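Local structure of SxtG (Microseira wollei, 6U1R) at residues Ser316-Ala319 / Gly320-Val323; Glu338-Ile341 / Lys342-Asp346; Pro271-Pro274 / Gly275-Leu278; Lys91-Asn94 / Glu95-His98; Glu64-Ala67 / Ser68-Val72. The protein is an amidinotransferase of the saxitoxin biosynthetic pathway, which probably transfers an amidino group through a covalent amidino-cysteine intermediate. All coordinates share one frame; numbering follows the deposited sequence.

Interaction 1: Ser316-Ala319 / Gly320-Val323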
loop_
_atom_site.group_PDB
_atom_site.type_symbol
_atom_site.label_atom_id
_atom_site.label_comp_id
_atom_site.label_asym_id
_atom_site.label_seq_id
_atom_site.Cartn_x
_atom_site.Cartn_y
_atom_site.Cartn_z
ATOM N N SER A 316 -1.935 -16.261 25.995
ATOM C CA SER A 316 -0.930 -15.782 26.934
ATOM C C SER A 316 -1.652 -15.367 28.204
ATOM O O SER A 316 -2.780 -14.861 28.154
ATOM C CB SER A 316 -0.125 -14.599 26.379
ATOM O OG SER A 316 0.525 -13.859 27.420
ATOM N N GLU A 317 -1.026 -15.614 29.344
ATOM C CA GLU A 317 -1.672 -15.219 30.579
ATOM C C GLU A 317 -1.734 -13.707 30.720
ATOM O O GLU A 317 -2.468 -13.205 31.573
ATOM C CB GLU A 317 -0.958 -15.867 31.768
ATOM C CG GLU A 317 0.246 -15.141 32.289
ATOM C CD GLU A 317 1.162 -16.058 33.076
ATOM O OE1 GLU A 317 1.982 -16.753 32.441
ATOM O OE2 GLU A 317 1.048 -16.093 34.324
ATOM N N TRP A 318 -1.015 -12.962 29.885
ATOM C CA TRP A 318 -1.004 -11.510 29.996
ATOM C C TRP A 318 -2.097 -10.860 29.166
ATOM O O TRP A 318 -2.072 -9.643 28.968
ATOM C CB TRP A 318 0.380 -10.964 29.631
ATOM C CG TRP A 318 1.364 -11.402 30.677
ATOM C CD1 TRP A 318 2.322 -12.366 30.553
ATOM C CD2 TRP A 318 1.428 -10.947 32.042
ATOM N NE1 TRP A 318 2.993 -12.517 31.737
ATOM C CE2 TRP A 318 2.458 -11.666 32.670
ATOM C CE3 TRP A 318 0.715 -9.995 32.789
ATOM C CZ2 TRP A 318 2.806 -11.459 34.001
ATOM C CZ3 TRP A 318 1.066 -9.789 34.123
ATOM C CH2 TRP A 318 2.096 -10.532 34.712
ATOM N N ALA A 319 -3.079 -11.642 28.712
ATOM C CA ALA A 319 -4.184 -11.081 27.946
ATOM C C ALA A 319 -4.944 -9.995 28.704
ATOM O O ALA A 319 -5.653 -9.200 28.070
ATOM C CB ALA A 319 -5.158 -12.191 27.538
ATOM N N GLY A 320 -4.824 -9.943 30.035
ATOM C CA GLY A 320 -5.566 -8.972 30.822
ATOM C C GLY A 320 -5.188 -7.532 30.549
ATOM O O GLY A 320 -5.990 -6.629 30.837
ATOM N N LEU A 321 -3.973 -7.286 30.031
ATOM C CA LEU A 321 -3.536 -5.936 29.682
ATOM C C LEU A 321 -4.192 -5.388 28.414
ATOM O O LEU A 321 -4.087 -4.182 28.162
ATOM C CB LEU A 321 -2.005 -5.891 29.512
ATOM C CG LEU A 321 -1.170 -5.754 30.789
ATOM C CD1 LEU A 321 -0.994 -7.090 31.478
ATOM C CD2 LEU A 321 0.180 -5.142 30.452
ATOM N N ASN A 322 -4.868 -6.225 27.617
ATOM C CA ASN A 322 -5.420 -5.797 26.332
ATOM C C ASN A 322 -6.744 -5.062 26.537
ATOM O O ASN A 322 -7.747 -5.384 25.894
ATOM C CB ASN A 322 -5.594 -7.030 25.436
ATOM C CG ASN A 322 -5.695 -6.705 23.965
ATOM O OD1 ASN A 322 -6.693 -7.046 23.306
ATOM N ND2 ASN A 322 -4.638 -6.108 23.415
ATOM N N VAL A 323 -6.738 -4.048 27.406
ATOM C CA VAL A 323 -7.935 -3.281 27.753
ATOM C C VAL A 323 -8.257 -2.241 26.686
ATOM O O VAL A 323 -7.427 -1.931 25.821
ATOM C CB VAL A 323 -7.757 -2.597 29.122
ATOM C CG1 VAL A 323 -7.669 -3.643 30.241
ATOM C CG2 VAL A 323 -6.519 -1.686 29.107
HETATM O O HOH W 1 -3.448 -10.789 32.492
#

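Interaction 2: Glu338-Ile341 / Lys342-Asp346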
loop_
_atom_site.group_PDB
_atom_site.type_symbol
_atom_site.label_atom_id
_atom_site.label_comp_id
_atom_site.label_asym_id
_atom_site.label_seq_id
_atom_site.Cartn_x
_atom_site.Cartn_y
_atom_site.Cartn_z
ATOM N N GLU A 338 -9.368 -10.587 37.766
ATOM C CA GLU A 338 -9.710 -9.904 39.008
ATOM C C GLU A 338 -8.574 -9.046 39.533
ATOM O O GLU A 338 -8.855 -7.940 40.027
ATOM C CB GLU A 338 -10.169 -10.927 40.057
ATOM C CG GLU A 338 -11.495 -11.596 39.703
ATOM C CD GLU A 338 -11.871 -12.700 40.684
ATOM O OE1 GLU A 338 -11.485 -12.608 41.866
ATOM O OE2 GLU A 338 -12.537 -13.664 40.265
ATOM N N PRO A 339 -7.307 -9.463 39.469
ATOM C CA PRO A 339 -6.233 -8.556 39.900
ATOM C C PRO A 339 -6.163 -7.278 39.079
ATOM O O PRO A 339 -6.014 -6.183 39.649
ATOM C CB PRO A 339 -4.970 -9.423 39.752
ATOM C CG PRO A 339 -5.484 -10.846 39.918
ATOM C CD PRO A 339 -6.814 -10.831 39.221
ATOM N N MET A 340 -6.290 -7.371 37.748
ATOM C CA MET A 340 -6.305 -6.160 36.933
ATOM C C MET A 340 -7.460 -5.243 37.317
ATOM O O MET A 340 -7.281 -4.023 37.377
ATOM C CB MET A 340 -6.383 -6.505 35.445
ATOM C CG MET A 340 -6.242 -5.295 34.526
ATOM S SD MET A 340 -4.592 -4.529 34.591
ATOM C CE MET A 340 -3.650 -5.745 33.739
ATOM N N ILE A 341 -8.660 -5.803 37.532
ATOM C CA ILE A 341 -9.822 -4.984 37.891
ATOM C C ILE A 341 -9.538 -4.200 39.170
ATOM O O ILE A 341 -9.795 -2.991 39.254
ATOM C CB ILE A 341 -11.082 -5.864 38.031
ATOM C CG1 ILE A 341 -11.466 -6.431 36.663
ATOM C CG2 ILE A 341 -12.270 -5.067 38.614
ATOM C CD1 ILE A 341 -12.399 -7.623 36.733
ATOM N N LYS A 342 -8.977 -4.876 40.176
ATOM C CA LYS A 342 -8.686 -4.207 41.442
ATOM C C LYS A 342 -7.614 -3.135 41.276
ATOM O O LYS A 342 -7.745 -2.027 41.813
ATOM C CB LYS A 342 -8.245 -5.228 42.494
ATOM C CG LYS A 342 -7.833 -4.546 43.816
ATOM C CD LYS A 342 -7.449 -5.533 44.885
ATOM C CE LYS A 342 -6.921 -4.775 46.106
ATOM N NZ LYS A 342 -6.249 -5.704 47.064
ATOM N N ALA A 343 -6.541 -3.442 40.539
ATOM C CA ALA A 343 -5.481 -2.457 40.342
ATOM C C ALA A 343 -5.993 -1.232 39.596
ATOM O O ALA A 343 -5.680 -0.089 39.963
ATOM C CB ALA A 343 -4.311 -3.094 39.596
ATOM N N LEU A 344 -6.789 -1.447 38.547
ATOM C CA LEU A 344 -7.354 -0.318 37.817
ATOM C C LEU A 344 -8.187 0.575 38.731
ATOM O O LEU A 344 -8.077 1.803 38.669
ATOM C CB LEU A 344 -8.189 -0.824 36.650
ATOM C CG LEU A 344 -7.339 -1.408 35.512
ATOM C CD1 LEU A 344 -8.222 -2.125 34.528
ATOM C CD2 LEU A 344 -6.527 -0.288 34.812
ATOM N N LYS A 345 -9.033 -0.016 39.576
ATOM C CA LYS A 345 -9.819 0.791 40.514
ATOM C C LYS A 345 -8.911 1.572 41.452
ATOM O O LYS A 345 -9.104 2.776 41.670
ATOM C CB LYS A 345 -10.753 -0.098 41.330
ATOM C CG LYS A 345 -11.907 -0.664 40.555
ATOM C CD LYS A 345 -12.721 -1.687 41.376
ATOM C CE LYS A 345 -13.184 -1.109 42.704
ATOM N NZ LYS A 345 -14.421 -1.785 43.206
ATOM N N ASP A 346 -7.914 0.896 42.020
ATOM C CA ASP A 346 -7.022 1.556 42.962
ATOM C C ASP A 346 -6.226 2.660 42.286
ATOM O O ASP A 346 -5.878 3.653 42.937
ATOM C CB ASP A 346 -6.091 0.531 43.618
ATOM C CG ASP A 346 -6.845 -0.457 44.523
ATOM O OD1 ASP A 346 -8.057 -0.247 44.792
ATOM O OD2 ASP A 346 -6.233 -1.448 44.958
#

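Interaction 3: Pro271-Pro274 / Gly275-Leu278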
loop_
_atom_site.group_PDB
_atom_site.type_symbol
_atom_site.label_atom_id
_atom_site.label_comp_id
_atom_site.label_asym_id
_atom_site.label_seq_id
_atom_site.Cartn_x
_atom_site.Cartn_y
_atom_site.Cartn_z
ATOM N N PRO A 271 -0.729 2.605 27.079
ATOM C CA PRO A 271 -1.144 3.927 27.568
ATOM C C PRO A 271 -2.620 3.909 27.932
ATOM O O PRO A 271 -3.462 3.468 27.147
ATOM C CB PRO A 271 -0.867 4.854 26.372
ATOM C CG PRO A 271 0.087 4.077 25.495
ATOM C CD PRO A 271 -0.253 2.645 25.688
ATOM N N LEU A 272 -2.941 4.403 29.127
ATOM C CA LEU A 272 -4.334 4.454 29.570
ATOM C C LEU A 272 -4.918 5.859 29.617
ATOM O O LEU A 272 -6.117 6.010 29.410
ATOM C CB LEU A 272 -4.485 3.828 30.961
ATOM C CG LEU A 272 -4.018 2.375 31.100
ATOM C CD1 LEU A 272 -4.308 1.863 32.501
ATOM C CD2 LEU A 272 -4.666 1.483 30.055
ATOM N N ALA A 273 -4.094 6.868 29.860
ATOM C CA ALA A 273 -4.504 8.255 30.015
ATOM C C ALA A 273 -3.250 9.112 30.043
ATOM O O ALA A 273 -2.157 8.599 30.265
ATOM C CB ALA A 273 -5.312 8.464 31.308
ATOM N N PRO A 274 -3.381 10.425 29.817
ATOM C CA PRO A 274 -2.211 11.297 29.957
ATOM C C PRO A 274 -1.521 11.076 31.294
ATOM O O PRO A 274 -2.157 11.127 32.346
ATOM C CB PRO A 274 -2.803 12.708 29.819
ATOM C CG PRO A 274 -4.011 12.497 28.962
ATOM C CD PRO A 274 -4.587 11.178 29.434
ATOM N N GLY A 275 -0.224 10.774 31.246
ATOM C CA GLY A 275 0.589 10.516 32.418
ATOM C C GLY A 275 0.473 9.126 33.027
ATOM O O GLY A 275 1.051 8.903 34.098
ATOM N N LYS A 276 -0.265 8.195 32.406
ATOM C CA LYS A 276 -0.529 6.870 32.979
ATOM C C LYS A 276 -0.313 5.783 31.929
ATOM O O LYS A 276 -1.048 5.727 30.944
ATOM C CB LYS A 276 -1.970 6.780 33.500
ATOM C CG LYS A 276 -2.387 7.896 34.462
ATOM C CD LYS A 276 -1.594 7.852 35.743
ATOM C CE LYS A 276 -1.900 9.069 36.631
ATOM N NZ LYS A 276 -3.310 9.062 37.064
ATOM N N ILE A 277 0.646 4.892 32.157
ATOM C CA ILE A 277 0.935 3.825 31.205
ATOM C C ILE A 277 1.094 2.505 31.951
ATOM O O ILE A 277 1.846 2.414 32.927
ATOM C CB ILE A 277 2.169 4.167 30.346
ATOM C CG1 ILE A 277 2.376 3.140 29.227
ATOM C CG2 ILE A 277 3.430 4.377 31.206
ATOM C CD1 ILE A 277 3.262 3.677 28.106
ATOM N N LEU A 278 0.360 1.497 31.491
ATOM C CA LEU A 278 0.334 0.161 32.069
ATOM C C LEU A 278 1.424 -0.703 31.440
ATOM O O LEU A 278 1.515 -0.792 30.205
ATOM C CB LEU A 278 -1.048 -0.441 31.817
ATOM C CG LEU A 278 -1.420 -1.841 32.302
ATOM C CD1 LEU A 278 -1.478 -1.877 33.812
ATOM C CD2 LEU A 278 -2.768 -2.250 31.715
#

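Interaction 4: Lys91-Asn94 / Glu95-His98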
loop_
_atom_site.group_PDB
_atom_site.type_symbol
_atom_site.label_atom_id
_atom_site.label_comp_id
_atom_site.label_asym_id
_atom_site.label_seq_id
_atom_site.Cartn_x
_atom_site.Cartn_y
_atom_site.Cartn_z
ATOM N N LYS A 91 -21.218 -14.776 20.688
ATOM C CA LYS A 91 -22.079 -14.382 21.802
ATOM C C LYS A 91 -21.393 -13.361 22.712
ATOM O O LYS A 91 -22.005 -12.356 23.105
ATOM C CB LYS A 91 -22.504 -15.612 22.604
ATOM C CG LYS A 91 -23.453 -15.280 23.768
ATOM C CD LYS A 91 -23.715 -16.459 24.703
ATOM C CE LYS A 91 -24.665 -16.037 25.840
ATOM N NZ LYS A 91 -24.797 -17.052 26.925
ATOM N N GLU A 92 -20.128 -13.597 23.070
ATOM C CA GLU A 92 -19.451 -12.644 23.947
ATOM C C GLU A 92 -19.160 -11.345 23.202
ATOM O O GLU A 92 -19.240 -10.253 23.777
ATOM C CB GLU A 92 -18.173 -13.266 24.520
ATOM C CG GLU A 92 -18.453 -14.463 25.430
ATOM C CD GLU A 92 -17.262 -14.915 26.240
ATOM O OE1 GLU A 92 -16.116 -14.782 25.763
ATOM O OE2 GLU A 92 -17.479 -15.410 27.376
ATOM N N LEU A 93 -18.841 -11.447 21.916
ATOM C CA LEU A 93 -18.710 -10.265 21.073
ATOM C C LEU A 93 -19.979 -9.411 21.112
ATOM O O LEU A 93 -19.914 -8.180 21.239
ATOM C CB LEU A 93 -18.380 -10.705 19.650
ATOM C CG LEU A 93 -18.072 -9.603 18.650
ATOM C CD1 LEU A 93 -16.869 -8.781 19.040
ATOM C CD2 LEU A 93 -17.836 -10.236 17.282
ATOM N N ASN A 94 -21.146 -10.045 21.027
ATOM C CA ASN A 94 -22.393 -9.287 21.061
ATOM C C ASN A 94 -22.571 -8.548 22.384
ATOM O O ASN A 94 -23.045 -7.405 22.402
ATOM C CB ASN A 94 -23.570 -10.226 20.788
ATOM C CG ASN A 94 -23.711 -10.542 19.314
ATOM O OD1 ASN A 94 -23.257 -9.772 18.474
ATOM N ND2 ASN A 94 -24.346 -11.670 18.989
ATOM N N GLU A 95 -22.201 -9.174 23.499
ATOM C CA GLU A 95 -22.312 -8.488 24.785
ATOM C C GLU A 95 -21.322 -7.324 24.881
ATOM O O GLU A 95 -21.658 -6.260 25.409
ATOM C CB GLU A 95 -22.101 -9.475 25.932
ATOM C CG GLU A 95 -22.244 -8.832 27.315
ATOM C CD GLU A 95 -23.530 -8.006 27.469
ATOM O OE1 GLU A 95 -24.614 -8.486 27.054
ATOM O OE2 GLU A 95 -23.451 -6.865 27.983
ATOM N N PHE A 96 -20.095 -7.522 24.395
ATOM C CA PHE A 96 -19.110 -6.442 24.321
ATOM C C PHE A 96 -19.659 -5.258 23.525
ATOM O O PHE A 96 -19.574 -4.104 23.958
ATOM C CB PHE A 96 -17.818 -7.010 23.704
ATOM C CG PHE A 96 -16.753 -5.991 23.402
ATOM C CD1 PHE A 96 -16.393 -5.039 24.326
ATOM C CD2 PHE A 96 -16.056 -6.048 22.203
ATOM C CE1 PHE A 96 -15.389 -4.124 24.055
ATOM C CE2 PHE A 96 -15.037 -5.134 21.917
ATOM C CZ PHE A 96 -14.697 -4.166 22.856
ATOM N N ILE A 97 -20.267 -5.528 22.369
ATOM C CA ILE A 97 -20.857 -4.462 21.573
ATOM C C ILE A 97 -22.004 -3.787 22.334
ATOM O O ILE A 97 -22.131 -2.552 22.319
ATOM C CB ILE A 97 -21.315 -5.023 20.214
ATOM C CG1 ILE A 97 -20.084 -5.363 19.357
ATOM C CG2 ILE A 97 -22.230 -4.039 19.501
ATOM C CD1 ILE A 97 -20.371 -6.257 18.155
ATOM N N HIS A 98 -22.834 -4.577 23.030
ATOM C CA HIS A 98 -23.922 -3.994 23.818
ATOM C C HIS A 98 -23.377 -3.015 24.865
ATOM O O HIS A 98 -23.940 -1.934 25.071
ATOM C CB HIS A 98 -24.746 -5.087 24.504
ATOM C CG HIS A 98 -25.834 -5.693 23.656
ATOM N ND1 HIS A 98 -26.593 -4.970 22.763
ATOM C CD2 HIS A 98 -26.306 -6.962 23.604
ATOM C CE1 HIS A 98 -27.472 -5.768 22.179
ATOM N NE2 HIS A 98 -27.318 -6.983 22.672
#

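Interaction 5: Glu64-Ala67 / Ser68-Val72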
loop_
_atom_site.group_PDB
_atom_site.type_symbol
_atom_site.label_atom_id
_atom_site.label_comp_id
_atom_site.label_asym_id
_atom_site.label_seq_id
_atom_site.Cartn_x
_atom_site.Cartn_y
_atom_site.Cartn_z
ATOM N N GLU A 64 7.707 -25.700 24.945
ATOM C CA GLU A 64 6.908 -26.728 25.604
ATOM C C GLU A 64 5.453 -26.739 25.130
ATOM O O GLU A 64 4.754 -27.736 25.349
ATOM C CB GLU A 64 6.977 -26.560 27.127
ATOM C CG GLU A 64 6.368 -25.271 27.680
ATOM C CD GLU A 64 7.352 -24.104 27.731
ATOM O OE1 GLU A 64 8.464 -24.216 27.164
ATOM O OE2 GLU A 64 7.003 -23.066 28.341
ATOM N N GLU A 65 4.984 -25.670 24.475
ATOM C CA GLU A 65 3.657 -25.654 23.860
ATOM C C GLU A 65 3.664 -26.025 22.378
ATOM O O GLU A 65 2.589 -26.189 21.789
ATOM C CB GLU A 65 3.017 -24.271 24.017
ATOM C CG GLU A 65 2.540 -23.969 25.427
ATOM C CD GLU A 65 2.301 -22.488 25.638
ATOM O OE1 GLU A 65 1.935 -21.804 24.662
ATOM O OE2 GLU A 65 2.494 -22.004 26.773
ATOM N N LEU A 66 4.840 -26.181 21.769
ATOM C CA LEU A 66 4.907 -26.375 20.324
ATOM C C LEU A 66 4.280 -27.702 19.908
ATOM O O LEU A 66 3.654 -27.789 18.845
ATOM C CB LEU A 66 6.361 -26.299 19.857
ATOM C CG LEU A 66 6.603 -26.608 18.371
ATOM C CD1 LEU A 66 5.914 -25.564 17.483
ATOM C CD2 LEU A 66 8.098 -26.697 18.072
ATOM N N ALA A 67 4.444 -28.747 20.725
ATOM C CA ALA A 67 3.936 -30.063 20.352
ATOM C C ALA A 67 2.425 -30.038 20.170
ATOM O O ALA A 67 1.901 -30.581 19.194
ATOM C CB ALA A 67 4.334 -31.105 21.402
ATOM N N SER A 68 1.707 -29.402 21.090
ATOM C CA SER A 68 0.255 -29.359 20.979
ATOM C C SER A 68 -0.185 -28.443 19.850
ATOM O O SER A 68 -1.127 -28.763 19.109
ATOM C CB SER A 68 -0.362 -28.889 22.290
ATOM O OG SER A 68 -1.755 -28.671 22.127
ATOM N N ALA A 69 0.491 -27.298 19.702
ATOM C CA ALA A 69 0.080 -26.319 18.705
ATOM C C ALA A 69 0.296 -26.850 17.299
ATOM O O ALA A 69 -0.507 -26.579 16.397
ATOM C CB ALA A 69 0.850 -25.010 18.898
ATOM N N GLN A 70 1.371 -27.606 17.086
ATOM C CA GLN A 70 1.665 -28.044 15.736
ATOM C C GLN A 70 0.723 -29.147 15.285
ATOM O O GLN A 70 0.592 -29.366 14.082
ATOM C CB GLN A 70 3.130 -28.471 15.613
ATOM C CG GLN A 70 3.509 -29.772 16.254
ATOM C CD GLN A 70 4.976 -30.103 16.004
ATOM O OE1 GLN A 70 5.709 -29.313 15.402
ATOM N NE2 GLN A 70 5.410 -31.270 16.466
ATOM N N LYS A 71 0.013 -29.797 16.207
ATOM C CA LYS A 71 -1.041 -30.725 15.809
ATOM C C LYS A 71 -2.299 -29.995 15.364
ATOM O O LYS A 71 -3.003 -30.473 14.464
ATOM C CB LYS A 71 -1.384 -31.668 16.962
ATOM C CG LYS A 71 -0.273 -32.628 17.345
ATOM C CD LYS A 71 -0.670 -33.425 18.595
ATOM C CE LYS A 71 0.360 -34.477 18.946
ATOM N NZ LYS A 71 0.567 -35.437 17.824
ATOM N N VAL A 72 -2.568 -28.830 15.960
ATOM C CA VAL A 72 -3.808 -28.089 15.740
ATOM C C VAL A 72 -3.727 -27.253 14.474
ATOM O O VAL A 72 -4.665 -27.226 13.668
ATOM C CB VAL A 72 -4.092 -27.194 16.970
ATOM C CG1 VAL A 72 -5.095 -26.085 16.637
ATOM C CG2 VAL A 72 -4.572 -28.025 18.132
#

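Interaction 1: Ser316-Ala319 / Gly320-Val323
Trp-318 and Leu-321 meet both through the backbone and through their side chains, which lie side by side and point the same way. Leu-321 N donates to Trp-318 O over 3.2 Å, and one residue on Asn-322 N donates to Ala-319 O over 3.1 Å. Both bonds run from residue i+3 back to i, the pattern of a 3-10 turn. Gly-320 N lies at a poor angle to Trp-318 O and is satisfied by a water, which it reaches at 2.9 Å; the same water donates to Glu-317 O. Upstream, Trp-318 N is taken by Ser-316 OG at 3.0 Å, an ST turn that leads into the 3-10 segment. The apolar part of the contact is Leu-321 CD1, at the edge of the indole near its plane, 3.6 Å from Trp-318 CE3. Glu-317 CG lies over one face of that ring, offset toward its rim, and Phe-283 and Tyr-303 meet the indole edge-to-face. Asn-322 has CG anti to its N (chi1 -160°), and its amide is held at both ends: ND2 donates to Asp-266 O and OD1 accepts from Cys-368 N. Asn-322 is also the centre of an inverse gamma turn, spanned by a weak bond from Val-323 N to Leu-321 O (2.8 Å). The arrangement is a 3-10 turn that delivers a buried asparagine to the backbone of the predicted amidino-cysteine residue, at what is probably the active site.

Interaction 2: Glu338-Ile341 / Lys342-Asp346
Met-340 has CG anti to its backbone N (chi1 -173°), whereas Leu-344 turns its CG to the side of its own N (chi1 -72°), and together these torsions bring the two side chains against each other one helical turn apart. Met-340 CG then touches Leu-344 CD1 at 3.7 Å, the two chains crossing at a slant. Leu-344 CG also rests on Met-340 O, at 3.2 Å, beside the backbone bond in which Leu-344 N donates to that same oxygen over 2.9 Å. Three further i to i+4 bonds, from Lys-342 N to Glu-338 O, Ala-343 N to Pro-339 O and Lys-345 N to Ile-341 O, all have N-H...O angles above 160° and mark a regular alpha helix. On another side of it, Lys-345 CG packs on Ile-341 O at 3.4 Å. Helix 338-346 is the helical limb of a beta-alpha-beta unit between strands 330-334 and 350-354. Met-340 and Ile-341 lie on Val-333 and Leu-344 on Val-331, while Ile-341 reaches Val-353 and both Leu-344 and Lys-345 touch Pro-351; Pro-339 and Ala-343 meet Pro-302 in the loop after strand 297-300.

Interaction 3: Pro271-Pro274 / Gly275-Leu278
Leu-272 reaches across the hairpin to Leu-278, and its side chain can be followed outward. Its CB lies 3.9 Å from Lys-276 O; CG, turned to the side of the backbone N (chi1 -57°), comes within 4.2 Å of Leu-278 CB; and the CD1 branch stands 4.1 Å from that same CB. The CD2 branch goes to Val-323, and CD1 also meets Leu-344 of helix 338-346, so that both methyls end among apolar groups. On the other face of the hairpin from Leu-272, Pro-271 and Ile-277, an antiparallel non-hydrogen-bonded pair, lie side by side and point the same way, with Pro-271 CG 4.1 Å from Ile-277 CD1. The backbone explains the uneven register. Lys-276 O accepts from Leu-272 N at 2.9 Å and, weakly, from Ala-273 N at 3.4 Å, so two residues face one: a classic beta bulge. In the other direction Lys-276 N donates to Ala-273 O over 2.9 Å, closing a type II turn through Pro-274 and Gly-275. Gly-275 has a positive phi (80°), as suits the third position of such a turn. The chemistry is therefore divided. Lys-276 pairs through both N and O with strand 271-273, and strand 297-300 is hydrogen-bonded to the far edge of 276-279; where the side chains of Leu-272 and Leu-278, and of Pro-271 and Ile-277, meet one another, the contacts are apolar and depend on shape and burial, not on directional bonds.

Interaction 4: Lys91-Asn94 / Glu95-His98
Leu-93 touches both Phe-96 and Ile-97, its neighbours at i+3 and i+4 on the buried side of helix 83-102, in different ways. Toward Phe-96 it presents CD1, which lies at the edge of the phenyl ring, near its plane, 4.3 Å from Phe-96 CD2. Against Ile-97 it runs at an angle, with Leu-93 CG 4.1 Å from Ile-97 CD1. The torsions contribute: CG anti to the backbone N in both Leu-93 and Phe-96 (chi1 -174° and 173°) brings Leu-93 CD1 to the ring's rim, while Ile-97 sends CG1 to the side of its N and back over the preceding turn, where CG1 is 3.4 Å from Leu-93 O. That oxygen also accepts from Ile-97 N at 2.9 Å. Phe-96 N to Glu-92 O and the bonds from Glu-95 N to Lys-91 O and from His-98 N to Asn-94 O complete the helical pattern. The polar ends are bound outside the helix: Asn-94 OD1 accepts from Arg-109 NH1, and Glu-92 OE1 from Ser-358 N. The Phe-96 ring meets Phe-356 and Phe-366 with its plane inclined to theirs, while Leu-93 and Ile-97 both touch Val-42 of strand 37-42 and Ile-97 also touches Val-107 and Arg-109 of strand 106-109. This is the pattern of an amphipathic helix laid on a beta layer, with apolar residues at spacings of three and four turned inward and Lys-91, Glu-95 and His-98 on the exposed side.

Interaction 5: Glu64-Ala67 / Ser68-Val72
Helix 63-72 is a short surface helix, and this contact runs along it, with Leu-66 and Gln-70 one turn apart at the i to i+4 spacing. The backbone bond between them is the shorter of the two that link the segments: Gln-70 N donates to Leu-66 O over 2.9 Å. The other, from Ala-69 N to Glu-65 O, measures 3.2 Å, with an N-H...O angle of 161°. Gln-70 places CG between its backbone N and carbonyl carbon (chi1 73°), a torsion that swings the chain back over the preceding carbonyls. CG lies 3.3 Å from Leu-66 O and 3.4 Å from Ala-67 O. The rest of the side chain is extended, and its OE1 ends 4.1 Å from Leu-66 CG, the two side chains running at an angle to each other. Lys-71 takes a different course, with CG anti to its carbonyl carbon, and lays its aliphatic part along the Ala-67 carbonyl, CG being 3.5 Å from Ala-67 O. Ala-69 is the buried member of the group: its CB sits 3.6 Å from Glu-65 O, and it touches Phe-61. Ser-68 meets Arg-313 and Val-72 meets Leu-50 and Leu-312, which tie the helix to the surrounding loops. Toward the end the bonding slackens: the bonds from Lys-71 N and Val-72 N to Ser-68 O, and from Val-72 N to Ala-69 O, are weak. Across these segments the directional chemistry is therefore that of backbone hydrogen bonds, while Gln-70 and Lys-71 contribute van der Waals contacts.

In the fold
Interactions 1, 2 and 3 form one packed group: Leu-321 CD1 touches Met-340 CE at 3.7 Å, Leu-321 CG lies 4.0 Å from Leu-278 CD2, and Met-340 SD lies 4.1 Å from Leu-278 CD2. Met-340 thus joins the 3-10 turn to the hairpin. Among the five contacts, interaction 1 is also the one nearest Cys-368 and His-264, both predicted to be catalytic, the side chain of Asn-322 being about 3 Å from that of Cys-368 and about 7 Å from that of His-264. Interaction 4 approaches the same cysteine from another part of the fold, with the Phe-96 side chain about 9 Å away. Interaction 5 is peripheral, its centre about 36 Å from that of interaction 3, on the opposite side of the chain's centre.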